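Local coordinates for nucleoporin-like protein RIP (Homo sapiens, PDB 2OLM), which acts, during HIV-1 infection, as a cofactor for viral Rev, is required for vesicle docking or fusion in acrosome biogenesis, and carries the zinc-containing Arf-GAP domain described here, at residues A[116-119]-A[124-127]. Numbering follows the deposited sequence.
Sequences LQEK and RWYV
Glu-118 and Arg-124 are joined twice, once through the backbone and once through their side chains. Arg-124 N donates to Glu-118 O over 2.9 Å in a nearly straight bond. Beside this bond the two side chains run alongside each other in the same direction, and Arg-124 NH1 reaches Glu-118 OE1 at 2.8 Å to form a salt bridge. The oxygen lies in the guanidinium plane, but NH1 approaches on the syn side 33° out of the carboxylate plane. The two planes stand 72° apart, and OE1 is gripped by one bent hydrogen bond from NH1 rather than in a two-pronged, coplanar pairing. Arg-124 extends with CG anti to its own nitrogen (chi1 177°), and this carries CG over one face of the Trp-125 ring, 3.7 Å above the plane. The six-membered ring turns its edge to the backbone at Lys-119, with Trp-125 CZ3 3.9 Å from Lys-119 CA. Further out, Phe-96 packs edge-to-face with Trp-125, whose ring also meets Phe-115, while the extended Lys-119 side chain, about 9 Å from the bound zinc ion, runs on to a salt bridge with Asp-30. The backbone bond links residues six positions apart, so the chain turns back on the end of helix 109-121, tying the following loop to this helix of the Arf-GAP domain.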
ATOM      1  N   LEU A 116      -2.110 -12.417 -26.556  1.00 10.65           N
ATOM      2  CA  LEU A 116      -2.869 -11.270 -26.090  1.00  8.69           C
ATOM      3  C   LEU A 116      -3.769 -10.709 -27.211  1.00  8.67           C
ATOM      4  O   LEU A 116      -4.895 -10.282 -26.956  1.00  8.92           O
ATOM      5  CB  LEU A 116      -1.947 -10.192 -25.536  1.00 10.55           C
ATOM      6  CG  LEU A 116      -1.123 -10.571 -24.339  1.00 10.67           C
ATOM      7  CD1 LEU A 116      -0.123  -9.415 -24.041  1.00 12.55           C
ATOM      8  CD2 LEU A 116      -1.936 -10.860 -23.160  1.00 11.77           C
ATOM      9  N   GLN A 117      -3.299 -10.729 -28.455  1.00 10.14           N
ATOM     10  CA  GLN A 117      -4.166 -10.395 -29.595  1.00 10.02           C
ATOM     11  C   GLN A 117      -5.370 -11.320 -29.699  1.00  7.65           C
ATOM     12  O   GLN A 117      -6.487 -10.864 -29.926  1.00  9.09           O
ATOM     13  CB  GLN A 117      -3.402 -10.349 -30.905  1.00 12.81           C
ATOM     14  CG  GLN A 117      -2.452  -9.183 -30.979  1.00 14.99           C
ATOM     15  CD  GLN A 117      -1.674  -9.106 -32.273  1.00 22.23           C
ATOM     16  OE1 GLN A 117      -1.112  -8.052 -32.573  1.00 25.88           O
ATOM     17  NE2 GLN A 117      -1.621 -10.193 -33.032  1.00 25.96           N
ATOM     18  N   GLU A 118      -5.121 -12.625 -29.553  1.00 10.05           N
ATOM     19  CA  GLU A 118      -6.240 -13.572 -29.607  1.00 10.89           C
ATOM     20  C   GLU A 118      -7.196 -13.343 -28.470  1.00  8.91           C
ATOM     21  O   GLU A 118      -8.401 -13.430 -28.654  1.00  8.70           O
ATOM     22  CB  GLU A 118      -5.726 -15.009 -29.654  1.00 13.10           C
ATOM     23  CG  GLU A 118      -5.218 -15.355 -31.047  1.00 15.64           C
ATOM     24  CD  GLU A 118      -5.006 -16.811 -31.269  1.00 21.63           C
ATOM     25  OE1 GLU A 118      -4.964 -17.574 -30.270  1.00 24.30           O
ATOM     26  OE2 GLU A 118      -4.822 -17.154 -32.459  1.00 28.96           O
ATOM     27  N   LYS A 119      -6.672 -12.974 -27.310  1.00  8.87           N
ATOM     28  CA  LYS A 119      -7.495 -12.819 -26.102  1.00  7.30           C
ATOM     29  C   LYS A 119      -8.391 -11.577 -26.195  1.00  7.38           C
ATOM     30  O   LYS A 119      -9.593 -11.630 -25.930  1.00  8.42           O
ATOM     31  CB  LYS A 119      -6.612 -12.762 -24.845  1.00  9.29           C
ATOM     32  CG  LYS A 119      -7.322 -12.713 -23.542  1.00  8.63           C
ATOM     33  CD  LYS A 119      -6.338 -12.909 -22.383  1.00  8.79           C
ATOM     34  CE  LYS A 119      -7.003 -12.806 -21.037  1.00  8.04           C
ATOM     35  NZ  LYS A 119      -6.050 -13.049 -19.860  1.00  9.21           N
ATOM     36  N   ARG A 124     -10.960 -14.706 -28.946  1.00  8.55           N
ATOM     37  CA  ARG A 124     -11.065 -16.141 -29.167  1.00  8.38           C
ATOM     38  C   ARG A 124     -11.871 -16.852 -28.056  1.00  8.72           C
ATOM     39  O   ARG A 124     -12.570 -17.859 -28.362  1.00  8.91           O
ATOM     40  CB  ARG A 124      -9.678 -16.745 -29.245  1.00  8.66           C
ATOM     41  CG  ARG A 124      -9.667 -18.270 -29.400  1.00  9.12           C
ATOM     42  CD  ARG A 124      -8.304 -18.721 -29.817  1.00 11.20           C
ATOM     43  NE  ARG A 124      -8.241 -20.175 -29.940  1.00 12.36           N
ATOM     44  CZ  ARG A 124      -7.134 -20.842 -30.219  1.00 14.10           C
ATOM     45  NH1 ARG A 124      -6.017 -20.179 -30.469  1.00 13.85           N
ATOM     46  NH2 ARG A 124      -7.160 -22.172 -30.291  1.00 13.96           N
ATOM     47  N   TRP A 125     -11.783 -16.401 -26.812  1.00  7.81           N
ATOM     48  CA  TRP A 125     -12.394 -17.113 -25.658  1.00  8.17           C
ATOM     49  C   TRP A 125     -13.445 -16.273 -24.975  1.00  8.79           C
ATOM     50  O   TRP A 125     -13.734 -16.456 -23.794  1.00  8.22           O
ATOM     51  CB  TRP A 125     -11.302 -17.505 -24.628  1.00  8.35           C
ATOM     52  CG  TRP A 125     -10.220 -18.330 -25.196  1.00  9.88           C
ATOM     53  CD1 TRP A 125     -10.269 -19.690 -25.463  1.00 11.58           C
ATOM     54  CD2 TRP A 125      -8.897 -17.909 -25.606  1.00 10.33           C
ATOM     55  NE1 TRP A 125      -9.078 -20.114 -25.990  1.00 10.39           N
ATOM     56  CE2 TRP A 125      -8.222 -19.035 -26.092  1.00 10.14           C
ATOM     57  CE3 TRP A 125      -8.222 -16.677 -25.585  1.00  9.35           C
ATOM     58  CZ2 TRP A 125      -6.921 -18.974 -26.573  1.00 10.94           C
ATOM     59  CZ3 TRP A 125      -6.933 -16.628 -26.067  1.00 11.84           C
ATOM     60  CH2 TRP A 125      -6.294 -17.764 -26.543  1.00 10.54           C
ATOM     61  N   TYR A 126     -14.014 -15.311 -25.712  1.00  8.67           N
ATOM     62  CA  TYR A 126     -14.752 -14.207 -25.132  1.00  7.84           C
ATOM     63  C   TYR A 126     -16.235 -14.510 -24.939  1.00  8.89           C
ATOM     64  O   TYR A 126     -16.887 -15.055 -25.848  1.00 11.34           O
ATOM     65  CB  TYR A 126     -14.592 -13.021 -26.089  1.00 10.73           C
ATOM     66  CG  TYR A 126     -15.299 -11.716 -25.765  1.00  9.52           C
ATOM     67  CD1 TYR A 126     -14.699 -10.762 -24.949  1.00 10.43           C
ATOM     68  CD2 TYR A 126     -16.517 -11.389 -26.343  1.00 10.87           C
ATOM     69  CE1 TYR A 126     -15.315  -9.551 -24.679  1.00 10.68           C
ATOM     70  CE2 TYR A 126     -17.112 -10.204 -26.104  1.00 10.37           C
ATOM     71  CZ  TYR A 126     -16.520  -9.268 -25.271  1.00 11.10           C
ATOM     72  OH  TYR A 126     -17.122  -8.033 -25.059  1.00 13.33           O
ATOM     73  N   VAL A 127     -16.772 -14.121 -23.786  1.00  8.90           N
ATOM     74  CA  VAL A 127     -18.210 -14.076 -23.523  1.00  9.44           C
ATOM     75  C   VAL A 127     -18.571 -12.617 -23.204  1.00 11.83           C
ATOM     76  O   VAL A 127     -17.921 -11.992 -22.371  1.00 11.33           O
ATOM     77  CB  VAL A 127     -18.585 -14.982 -22.337  1.00 10.06           C
ATOM     78  CG1 VAL A 127     -20.096 -14.857 -22.014  1.00 14.22           C
ATOM     79  CG2 VAL A 127     -18.211 -16.435 -22.629  1.00 11.68           C
TER